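Local coordinates for protein response regulator (Vibrio cholerae O1 biovar El Tor, PDB 7KPO) that serves as the DNA-binding domain of the sensor histidine kinase ChiS, and so probably recognises the DNA through which that kinase controls gene expression, at residues A[3-6]-A[7-10]; A[20-23]-A[24-28]; A[54-57]-A[58-61]; A[90-93]-A[94-98]. All blocks are in the same frame, centred on the assembly; numbering follows the deposited sequence.

Contact 1 of 4, residues A[3-6]-A[7-10]; sequences SKQD and LMRA. With SO4 (sulfate ion), chain C.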
loop_
_atom_site.group_PDB
_atom_site.type_symbol
_atom_site.label_atom_id
_atom_site.label_comp_id
_atom_site.label_asym_id
_atom_site.label_seq_id
_atom_site.Cartn_x
_atom_site.Cartn_y
_atom_site.Cartn_z
ATOM N N SER A 3 7.734 -26.376 13.354
ATOM C CA SER A 3 7.824 -25.949 11.933
ATOM C C SER A 3 7.173 -24.574 11.767
ATOM O O SER A 3 7.796 -23.684 11.157
ATOM C CB SER A 3 7.199 -26.951 11.002
ATOM O OG SER A 3 7.948 -28.153 10.991
ATOM N N LYS A 4 5.972 -24.404 12.313
ATOM C CA LYS A 4 5.272 -23.106 12.172
ATOM C C LYS A 4 6.078 -22.001 12.865
ATOM O O LYS A 4 6.221 -20.904 12.291
ATOM C CB LYS A 4 3.863 -23.170 12.759
ATOM C CG LYS A 4 3.074 -21.889 12.562
ATOM C CD LYS A 4 1.676 -21.932 13.105
ATOM C CE LYS A 4 0.957 -20.625 12.866
ATOM N NZ LYS A 4 -0.410 -20.628 13.432
ATOM N N GLN A 5 6.587 -22.271 14.064
ATOM C CA GLN A 5 7.368 -21.242 14.802
ATOM C C GLN A 5 8.635 -20.879 14.016
ATOM O O GLN A 5 8.962 -19.685 13.934
ATOM C CB GLN A 5 7.679 -21.746 16.211
ATOM C CG GLN A 5 6.422 -21.973 17.037
ATOM C CD GLN A 5 5.615 -20.705 17.187
ATOM O OE1 GLN A 5 6.157 -19.632 17.429
ATOM N NE2 GLN A 5 4.304 -20.822 17.067
ATOM N N ASP A 6 9.315 -21.866 13.438
ATOM C CA ASP A 6 10.556 -21.572 12.674
ATOM C C ASP A 6 10.197 -20.833 11.383
ATOM O O ASP A 6 10.961 -19.953 10.971
ATOM C CB ASP A 6 11.363 -22.849 12.434
ATOM C CG ASP A 6 12.059 -23.342 13.688
ATOM O OD1 ASP A 6 12.231 -22.532 14.623
ATOM O OD2 ASP A 6 12.420 -24.527 13.723
ATOM N N LEU A 7 9.065 -21.176 10.774
ATOM C CA LEU A 7 8.644 -20.478 9.535
ATOM C C LEU A 7 8.367 -19.008 9.844
ATOM O O LEU A 7 8.778 -18.126 9.099
ATOM C CB LEU A 7 7.404 -21.171 8.966
ATOM C CG LEU A 7 6.755 -20.484 7.769
ATOM C CD1 LEU A 7 7.716 -20.409 6.589
ATOM C CD2 LEU A 7 5.479 -21.213 7.379
HETATM N N MSE A 8 7.657 -18.752 10.944
HETATM C CA MSE A 8 7.340 -17.388 11.331
HETATM C C MSE A 8 8.622 -16.571 11.504
HETATM O O MSE A 8 8.695 -15.430 11.053
HETATM C CB MSE A 8 6.505 -17.401 12.614
HETATM C CG MSE A 8 5.096 -17.916 12.406
HETATM SE SE MSE A 8 4.178 -18.286 14.088
HETATM C CE MSE A 8 4.480 -16.627 15.073
ATOM N N ARG A 9 9.636 -17.161 12.148
ATOM C CA ARG A 9 10.900 -16.472 12.384
ATOM C C ARG A 9 11.614 -16.214 11.046
ATOM O O ARG A 9 12.155 -15.112 10.860
ATOM C CB ARG A 9 11.751 -17.283 13.369
ATOM C CG ARG A 9 11.160 -17.340 14.773
ATOM C CD ARG A 9 11.874 -18.289 15.721
ATOM N NE ARG A 9 13.218 -17.835 16.048
ATOM C CZ ARG A 9 13.516 -16.916 16.962
ATOM N NH1 ARG A 9 12.562 -16.332 17.668
ATOM N NH2 ARG A 9 14.776 -16.573 17.158
ATOM N N ALA A 10 11.624 -17.198 10.147
ATOM C CA ALA A 10 12.268 -17.014 8.829
ATOM C C ALA A 10 11.552 -15.916 8.035
ATOM O O ALA A 10 12.228 -15.095 7.401
ATOM C CB ALA A 10 12.261 -18.318 8.080
HETATM S S SO4 C . 5.846 -29.887 12.699
HETATM O O1 SO4 C . 4.490 -29.468 12.455
HETATM O O2 SO4 C . 6.561 -29.958 11.442
HETATM O O3 SO4 C . 6.489 -28.927 13.555
HETATM O O4 SO4 C . 5.850 -31.162 13.337
HETATM O O HOH W 1 14.336 -19.889 14.001
#
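The amide N of Leu-7 donates to the carbonyl O of Ser-3 at 2.8 Å, the shortest of four successive i to i+4 backbone bonds in this turn; the N-H...O angle is 153°. Met-8 to Lys-4, Arg-9 to Gln-5 and Ala-10 to Asp-6 repeat the pattern. Met-8, present as selenomethionine with selenium replacing sulfur, has CG anti to its carbonyl carbon (chi1 -71°), which lays that methylene on the Lys-4 carbonyl, 3.2 Å from O. In the conformer described, SE borders two long side chains. Lys-4 slants across it, with CG 4.1 Å from SE, while Gln-5 runs alongside in the same direction, its NE2 3.9 Å from SE. A long, flexible methionine side chain suits this place, since it can lie against two polar chains and still pack on Leu-104 and Leu-105 of helix 89-106. This is the first part of helix 2-27, and near its amino end Ser-3 N donates to O3 of a sulfate, probably from the crystallisation liquor, at 2.8 Å, a bond that the helix dipole would favour. The approach of Ser-3 OG to the same ion is too short to be trusted. On the solvent side, a water takes the Arg-9 NE-H at 3.1 Å, in the plane of the guanidinium, and gives a weak bond to Asp-6 OD1 at 3.4 Å, so one water bridges the acid and the base, weakly on the acid's side. The far end of Arg-9 bonds to the Pro-65 carbonyl, and the extended Lys-4 chain carries NZ to Ser-107 OG near the carboxyl end.

Contact 2 of 4, residues A[20-23]-A[24-28]; sequences LNYW and ERVSG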
loop_
_atom_site.group_PDB
_atom_site.type_symbol
_atom_site.label_atom_id
_atom_site.label_comp_id
_atom_site.label_asym_id
_atom_site.label_seq_id
_atom_site.Cartn_x
_atom_site.Cartn_y
_atom_site.Cartn_z
ATOM N N LEU A 20 13.535 -2.907 4.967
ATOM C CA LEU A 20 14.608 -1.898 5.180
ATOM C C LEU A 20 15.332 -1.592 3.871
ATOM O O LEU A 20 15.663 -0.428 3.647
ATOM C CB LEU A 20 15.584 -2.384 6.249
ATOM C CG LEU A 20 15.112 -2.166 7.679
ATOM C CD1 LEU A 20 16.031 -2.866 8.657
ATOM C CD2 LEU A 20 15.022 -0.680 8.002
ATOM N N ASN A 21 15.580 -2.601 3.046
ATOM C CA ASN A 21 16.268 -2.343 1.756
ATOM C C ASN A 21 15.400 -1.410 0.903
ATOM O O ASN A 21 15.950 -0.502 0.250
ATOM C CB ASN A 21 16.590 -3.653 1.042
ATOM C CG ASN A 21 17.569 -4.513 1.812
ATOM O OD1 ASN A 21 18.267 -4.031 2.705
ATOM N ND2 ASN A 21 17.630 -5.787 1.466
ATOM N N TYR A 22 14.086 -1.629 0.918
ATOM C CA TYR A 22 13.136 -0.790 0.147
ATOM C C TYR A 22 13.121 0.635 0.720
ATOM O O TYR A 22 13.199 1.603 -0.046
ATOM C CB TYR A 22 11.781 -1.490 0.175
ATOM C CG TYR A 22 10.666 -0.789 -0.549
ATOM C CD1 TYR A 22 10.601 -0.777 -1.932
ATOM C CD2 TYR A 22 9.632 -0.200 0.154
ATOM C CE1 TYR A 22 9.552 -0.161 -2.596
ATOM C CE2 TYR A 22 8.577 0.418 -0.493
ATOM C CZ TYR A 22 8.538 0.440 -1.873
ATOM O OH TYR A 22 7.496 1.058 -2.498
ATOM N N TRP A 23 13.012 0.753 2.041
ATOM C CA TRP A 23 13.057 2.074 2.716
ATOM C C TRP A 23 14.305 2.840 2.275
ATOM O O TRP A 23 14.189 4.005 1.865
ATOM C CB TRP A 23 13.073 1.888 4.235
ATOM C CG TRP A 23 13.494 3.121 4.972
ATOM C CD1 TRP A 23 14.757 3.439 5.380
ATOM C CD2 TRP A 23 12.660 4.230 5.350
ATOM N NE1 TRP A 23 14.763 4.661 5.993
ATOM C CE2 TRP A 23 13.493 5.166 5.998
ATOM C CE3 TRP A 23 11.296 4.511 5.227
ATOM C CZ2 TRP A 23 13.001 6.363 6.514
ATOM C CZ3 TRP A 23 10.812 5.696 5.733
ATOM C CH2 TRP A 23 11.656 6.607 6.370
ATOM N N GLU A 24 15.465 2.197 2.372
ATOM C CA GLU A 24 16.750 2.872 2.055
ATOM C C GLU A 24 16.746 3.362 0.605
ATOM O O GLU A 24 17.086 4.538 0.373
ATOM C CB GLU A 24 17.908 1.918 2.356
ATOM C CG GLU A 24 18.053 1.611 3.837
ATOM C CD GLU A 24 18.910 0.407 4.186
ATOM O OE1 GLU A 24 19.445 -0.233 3.261
ATOM O OE2 GLU A 24 19.019 0.100 5.389
ATOM N N ARG A 25 16.332 2.513 -0.330
ATOM C CA ARG A 25 16.373 2.898 -1.762
ATOM C C ARG A 25 15.331 3.973 -2.095
ATOM O O ARG A 25 15.699 4.964 -2.750
ATOM C CB ARG A 25 16.148 1.671 -2.646
ATOM C CG ARG A 25 16.270 1.979 -4.130
ATOM C CD ARG A 25 16.052 0.767 -5.009
ATOM N NE ARG A 25 14.704 0.227 -4.901
ATOM C CZ ARG A 25 13.630 0.740 -5.495
ATOM N NH1 ARG A 25 13.727 1.840 -6.225
ATOM N NH2 ARG A 25 12.452 0.162 -5.338
ATOM N N VAL A 26 14.084 3.789 -1.664
ATOM C CA VAL A 26 12.983 4.718 -2.056
ATOM C C VAL A 26 13.065 6.039 -1.279
ATOM O O VAL A 26 12.907 7.092 -1.916
ATOM C CB VAL A 26 11.616 4.027 -1.902
ATOM C CG1 VAL A 26 10.467 4.979 -2.198
ATOM C CG2 VAL A 26 11.525 2.795 -2.790
ATOM N N SER A 27 13.284 5.996 0.037
ATOM C CA SER A 27 13.331 7.250 0.838
ATOM C C SER A 27 14.672 7.977 0.671
ATOM O O SER A 27 14.702 9.204 0.895
ATOM C CB SER A 27 13.099 6.968 2.298
ATOM O OG SER A 27 14.262 6.415 2.898
ATOM N N GLY A 28 15.734 7.246 0.313
ATOM C CA GLY A 28 17.095 7.814 0.258
ATOM C C GLY A 28 17.633 8.081 1.660
ATOM O O GLY A 28 18.672 8.756 1.791
HETATM O O HOH W 2 16.077 -1.626 -2.763
#
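Ser-27 lies over one face of the Trp-23 indole: its CB is 4.0 Å from the centroid of the six-membered ring, almost on the ring normal, a CH-pi contact, and its OG stands above the centre of the indole. With chi1 at 77°, Ser-27 OG is tucked between its own backbone N and carbonyl carbon and reaches back to Trp-23 O at 2.6 Å. That carbonyl is gripped twice, for Ser-27 N also donates to it, at 2.9 Å, from the opposite face of its plane. A small hydroxyl residue fits well here, being slim enough to lie on the ring and able to bond a carbonyl near the helix end. Gly-28 follows with positive phi, which glycine tolerates easily, and ends helix 2-27. One residue earlier, on the neighbouring side of the helix, Val-26 CG2 rests over a face of the Tyr-22 ring, 3.9 Å from its centroid and displaced toward the rim. The Arg-25 guanidinium is turned 67° to that ring, and its charge is answered by Glu-86 and Glu-90. Trp-23 NE1 bonds to Ser-30 O. Both aromatic rings pack on Ile-80 of helix 70-83, Tyr-22 also meets Arg-91 and Ile-94 of helix 89-106, and Leu-20 touches Phe-34 of helix 31-38.

Contact 3 of 4, residues A[54-57]-A[58-61]; sequences TLDK and YLRI. With FMT (formic acid), chain H.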
loop_
_atom_site.group_PDB
_atom_site.type_symbol
_atom_site.label_atom_id
_atom_site.label_comp_id
_atom_site.label_asym_id
_atom_site.label_seq_id
_atom_site.Cartn_x
_atom_site.Cartn_y
_atom_site.Cartn_z
ATOM N N THR A 54 18.948 -3.161 18.701
ATOM C CA THR A 54 17.915 -4.231 18.728
ATOM C C THR A 54 17.377 -4.506 17.320
ATOM O O THR A 54 17.247 -5.686 16.955
ATOM C CB THR A 54 16.814 -3.890 19.731
ATOM O OG1 THR A 54 17.453 -3.597 20.973
ATOM C CG2 THR A 54 15.826 -5.022 19.898
ATOM N N LEU A 55 17.061 -3.459 16.561
ATOM C CA LEU A 55 16.573 -3.653 15.173
ATOM C C LEU A 55 17.559 -4.539 14.397
ATOM O O LEU A 55 17.125 -5.430 13.658
ATOM C CB LEU A 55 16.451 -2.280 14.509
ATOM C CG LEU A 55 16.146 -2.283 13.012
ATOM C CD1 LEU A 55 14.844 -3.012 12.709
ATOM C CD2 LEU A 55 16.105 -0.855 12.481
ATOM N N ASP A 56 18.857 -4.308 14.578
ATOM C CA ASP A 56 19.881 -5.062 13.810
ATOM C C ASP A 56 19.751 -6.565 14.063
ATOM O O ASP A 56 20.069 -7.340 13.156
ATOM C CB ASP A 56 21.285 -4.569 14.151
ATOM C CG ASP A 56 21.572 -3.154 13.682
ATOM O OD1 ASP A 56 20.727 -2.583 12.963
ATOM O OD2 ASP A 56 22.648 -2.641 14.025
ATOM N N LYS A 57 19.293 -6.961 15.246
ATOM C CA LYS A 57 19.167 -8.407 15.580
ATOM C C LYS A 57 18.104 -9.073 14.701
ATOM O O LYS A 57 18.179 -10.294 14.509
ATOM C CB LYS A 57 18.798 -8.587 17.055
ATOM C CG LYS A 57 19.859 -8.114 18.038
ATOM C CD LYS A 57 19.477 -8.289 19.488
ATOM C CE LYS A 57 20.559 -7.798 20.424
ATOM N NZ LYS A 57 20.189 -7.996 21.845
ATOM N N TYR A 58 17.166 -8.298 14.163
ATOM C CA TYR A 58 16.044 -8.845 13.359
ATOM C C TYR A 58 16.442 -9.053 11.899
ATOM O O TYR A 58 15.605 -9.545 11.133
ATOM C CB TYR A 58 14.844 -7.899 13.451
ATOM C CG TYR A 58 14.113 -7.966 14.766
ATOM C CD1 TYR A 58 14.659 -7.455 15.930
ATOM C CD2 TYR A 58 12.855 -8.536 14.842
ATOM C CE1 TYR A 58 13.979 -7.519 17.138
ATOM C CE2 TYR A 58 12.165 -8.616 16.040
ATOM C CZ TYR A 58 12.728 -8.114 17.195
ATOM O OH TYR A 58 12.039 -8.181 18.373
ATOM N N LEU A 59 17.697 -8.773 11.546
ATOM C CA LEU A 59 18.102 -8.824 10.118
ATOM C C LEU A 59 18.836 -10.127 9.800
ATOM O O LEU A 59 19.200 -10.311 8.635
ATOM C CB LEU A 59 18.944 -7.584 9.802
ATOM C CG LEU A 59 18.290 -6.246 10.173
ATOM C CD1 LEU A 59 19.172 -5.077 9.766
ATOM C CD2 LEU A 59 16.902 -6.113 9.558
ATOM N N ARG A 60 19.016 -10.996 10.796
ATOM C CA ARG A 60 19.673 -12.313 10.602
ATOM C C ARG A 60 18.939 -13.330 11.473
ATOM O O ARG A 60 18.638 -13.021 12.639
ATOM C CB ARG A 60 21.160 -12.281 10.983
ATOM C CG ARG A 60 22.000 -11.329 10.145
ATOM C CD ARG A 60 23.478 -11.275 10.505
ATOM N NE ARG A 60 24.251 -12.474 10.175
ATOM C CZ ARG A 60 24.817 -13.312 11.049
ATOM N NH1 ARG A 60 24.732 -13.102 12.353
ATOM N NH2 ARG A 60 25.500 -14.355 10.603
ATOM N N ILE A 61 18.704 -14.524 10.945
ATOM C CA ILE A 61 18.006 -15.548 11.766
ATOM C C ILE A 61 18.866 -15.908 12.989
ATOM O O ILE A 61 18.285 -16.196 14.037
ATOM C CB ILE A 61 17.646 -16.773 10.902
ATOM C CG1 ILE A 61 16.616 -17.672 11.586
ATOM C CG2 ILE A 61 18.879 -17.564 10.486
ATOM C CD1 ILE A 61 15.284 -17.003 11.862
HETATM C C FMT H . 14.584 -1.499 21.175
HETATM O O1 FMT H . 14.694 -1.133 20.019
HETATM O O2 FMT H . 15.580 -1.718 22.015
#
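Tyr-58 N donates to Leu-55 O at 2.9 Å and Leu-59 N to Asp-56 O at 3.2 Å, two i to i+3 backbone bonds. Both donors stand well above the carbonyl plane, 50° out of it for Tyr-58, as expected where a chain winds tightly at the end of a short helix. A type I beta turn from Lys-57 to Arg-60 then takes the chain away. Van der Waals contacts reinforce this. The Tyr-58 side chain swings back beside its own N (chi1 -75°), so that the ring meets Thr-54 O edge-on, with the carbonyl oxygen in the ring plane and 3.3 Å from CD1. Leu-59 folds over the preceding backbone, CG lying 3.8 Å from Leu-55 O and CD1 4.1 Å from Asp-56 CA, its branched apolar end suited to a partly buried turn. The polar ends find partners outside the turn: Thr-54 OG1 donates to O2 of formic acid, probably from the crystallisation liquor, at 2.9 Å, Asp-56 pairs with Lys-31, and Tyr-58 OH bonds to Arg-69 N. Segment 54-61 packs on helix 2-27 through Leu-59, which touches Thr-17 and Leu-20, and Leu-55, which touches Met-16, and on Trp-41 through Tyr-58, the two rings meeting edge-to-face.

Contact 4 of 4, residues A[90-93]-A[94-98]; sequences ERTH and IEMQR. With SO4 (sulfate ion), chain D; SO4 (sulfate ion), chain B.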
loop_
_atom_site.group_PDB
_atom_site.type_symbol
_atom_site.label_atom_id
_atom_site.label_comp_id
_atom_site.label_asym_id
_atom_site.label_seq_id
_atom_site.Cartn_x
_atom_site.Cartn_y
_atom_site.Cartn_z
ATOM N N GLU A 90 9.503 -5.199 -5.806
ATOM C CA GLU A 90 10.106 -5.068 -4.457
ATOM C C GLU A 90 9.006 -4.746 -3.440
ATOM O O GLU A 90 8.972 -5.374 -2.368
ATOM C CB GLU A 90 11.196 -4.005 -4.491
ATOM C CG GLU A 90 12.035 -3.975 -3.238
ATOM C CD GLU A 90 13.199 -3.005 -3.279
ATOM O OE1 GLU A 90 13.329 -2.277 -4.277
ATOM O OE2 GLU A 90 13.973 -2.982 -2.315
ATOM N N ARG A 91 8.131 -3.797 -3.767
ATOM C CA ARG A 91 7.039 -3.431 -2.835
ATOM C C ARG A 91 6.051 -4.593 -2.694
ATOM O O ARG A 91 5.637 -4.897 -1.564
ATOM C CB ARG A 91 6.313 -2.183 -3.331
ATOM C CG ARG A 91 5.439 -1.555 -2.261
ATOM C CD ARG A 91 4.796 -0.281 -2.755
ATOM N NE ARG A 91 4.397 0.581 -1.645
ATOM C CZ ARG A 91 3.221 0.536 -1.034
ATOM N NH1 ARG A 91 2.302 -0.334 -1.416
ATOM N NH2 ARG A 91 2.962 1.360 -0.036
ATOM N N THR A 92 5.687 -5.222 -3.806
ATOM C CA THR A 92 4.723 -6.349 -3.766
ATOM C C THR A 92 5.270 -7.449 -2.846
ATOM O O THR A 92 4.487 -8.037 -2.078
ATOM C CB THR A 92 4.451 -6.846 -5.188
ATOM O OG1 THR A 92 3.824 -5.783 -5.911
ATOM C CG2 THR A 92 3.590 -8.088 -5.215
ATOM N N HIS A 93 6.572 -7.708 -2.913
ATOM C CA HIS A 93 7.183 -8.765 -2.068
ATOM C C HIS A 93 6.980 -8.441 -0.589
ATOM O O HIS A 93 6.639 -9.349 0.179
ATOM C CB HIS A 93 8.662 -8.917 -2.432
ATOM C CG HIS A 93 9.393 -9.880 -1.566
ATOM N ND1 HIS A 93 9.205 -11.241 -1.659
ATOM C CD2 HIS A 93 10.328 -9.691 -0.615
ATOM C CE1 HIS A 93 9.985 -11.849 -0.786
ATOM N NE2 HIS A 93 10.685 -10.922 -0.142
ATOM N N ILE A 94 7.175 -7.184 -0.206
ATOM C CA ILE A 94 6.989 -6.775 1.216
ATOM C C ILE A 94 5.518 -6.972 1.597
ATOM O O ILE A 94 5.246 -7.496 2.688
ATOM C CB ILE A 94 7.465 -5.330 1.425
ATOM C CG1 ILE A 94 8.970 -5.217 1.173
ATOM C CG2 ILE A 94 7.092 -4.849 2.816
ATOM C CD1 ILE A 94 9.444 -3.822 0.872
ATOM N N GLU A 95 4.597 -6.549 0.735
ATOM C CA GLU A 95 3.154 -6.709 1.038
ATOM C C GLU A 95 2.809 -8.185 1.212
ATOM O O GLU A 95 2.041 -8.543 2.101
ATOM C CB GLU A 95 2.289 -6.130 -0.079
ATOM C CG GLU A 95 2.488 -4.650 -0.311
ATOM C CD GLU A 95 1.587 -4.125 -1.411
ATOM O OE1 GLU A 95 0.401 -4.523 -1.437
ATOM O OE2 GLU A 95 2.081 -3.370 -2.264
HETATM N N MSE A 96 3.372 -9.038 0.349
HETATM C CA MSE A 96 3.093 -10.462 0.404
HETATM C C MSE A 96 3.655 -11.063 1.695
HETATM O O MSE A 96 2.996 -11.893 2.323
HETATM C CB MSE A 96 3.637 -11.136 -0.858
HETATM C CG MSE A 96 2.904 -10.731 -2.131
HETATM SE SE MSE A 96 1.121 -11.511 -2.261
HETATM C CE MSE A 96 1.440 -13.413 -2.561
ATOM N N GLN A 97 4.854 -10.642 2.107
ATOM C CA GLN A 97 5.447 -11.176 3.326
ATOM C C GLN A 97 4.640 -10.679 4.539
ATOM O O GLN A 97 4.479 -11.462 5.498
ATOM C CB GLN A 97 6.937 -10.825 3.397
ATOM C CG GLN A 97 7.777 -11.494 2.311
ATOM C CD GLN A 97 8.021 -12.965 2.552
ATOM O OE1 GLN A 97 8.561 -13.359 3.579
ATOM N NE2 GLN A 97 7.699 -13.786 1.567
ATOM N N ARG A 98 4.158 -9.434 4.496
ATOM C CA ARG A 98 3.317 -8.896 5.601
ATOM C C ARG A 98 2.070 -9.779 5.733
ATOM O O ARG A 98 1.728 -10.175 6.858
ATOM C CB ARG A 98 2.896 -7.445 5.329
ATOM C CG ARG A 98 1.860 -6.893 6.306
ATOM C CD ARG A 98 1.515 -5.423 6.108
ATOM N NE ARG A 98 0.967 -5.069 4.803
ATOM C CZ ARG A 98 0.605 -3.837 4.436
ATOM N NH1 ARG A 98 0.728 -2.816 5.272
ATOM N NH2 ARG A 98 0.123 -3.629 3.226
HETATM S S SO4 D . -0.129 -0.057 1.986
HETATM O O1 SO4 D . -1.249 0.541 1.306
HETATM O O2 SO4 D . 0.485 -1.049 1.134
HETATM O O3 SO4 D . -0.585 -0.691 3.193
HETATM O O4 SO4 D . 0.827 0.973 2.308
HETATM S S SO4 B . -0.614 1.892 -0.080
HETATM O O1 SO4 B . 0.383 1.602 0.919
HETATM O O2 SO4 B . -0.460 0.989 -1.197
HETATM O O3 SO4 B . -0.447 3.243 -0.542
HETATM O O4 SO4 B . -1.922 1.734 0.504
#
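Arg-91 NH1 and Glu-95 OE2, in the conformer described, form a salt bridge at 3.2 Å, one turn apart on helix 89-106. As a hydrogen bond it is weak (N-H...O angle 128°), with the guanidinium and carboxylate planes 76° apart. The same guanidinium meets an anion in its own plane, NH2 donating to sulfate B O1 at 2.8 Å. Sulfate D stands so close to B that the two are probably alternatives; it is held by Arg-91 and by Arg-98, whose NH2 donates to O3 at 3.0 Å. An arginine suits both tasks because its several N-H groups can serve carboxylate and oxyanion at once. CG anti to the backbone N (chi1 -165°) and an extended chain carry the Arg-91 head away from the helix axis to the subunit interface; NE bonds to Cys-84 O, while Asp-78 pairs with Arg-98. On another flank Gln-97 CG, in the conformer described, lies over one face of the His-93 imidazole, 4.0 Å from its centroid, and His-93 NE2 bonds to Glu-14. Arg-91 of each subunit also pairs with Glu-95 of the other. Arginines and acids from both copies thus meet around an anion site at the dimer interface, where a sulfate in either position, probably from the crystallisation liquor, would help to offset the gathered positive charge.

How the contacts relate
Contacts 1 and 2 lie on the same helix, 2-27, with centres 26 Å apart on opposite sides of the chain's centre. Contact 3 touches both: Ile-61 CD1 packs 3.8 Å from Arg-9 O of contact 1, and Leu-59 CD2 lies 3.5 Å from Leu-20 CD1 of contact 2. Helix 89-106, which carries contact 4, is joined to contact 2 by a salt bridge, Arg-25 NH2 to Glu-90 OE1 at 2.8 Å, and by Tyr-22 CB resting 3.4 Å from Ile-94 CD1. Contacts 3 and 4, with centres about 19 Å apart, do not touch; the formic acid lies at contact 3 and the interface sulfates at contact 4, while contact 1 holds another sulfate at the helix start.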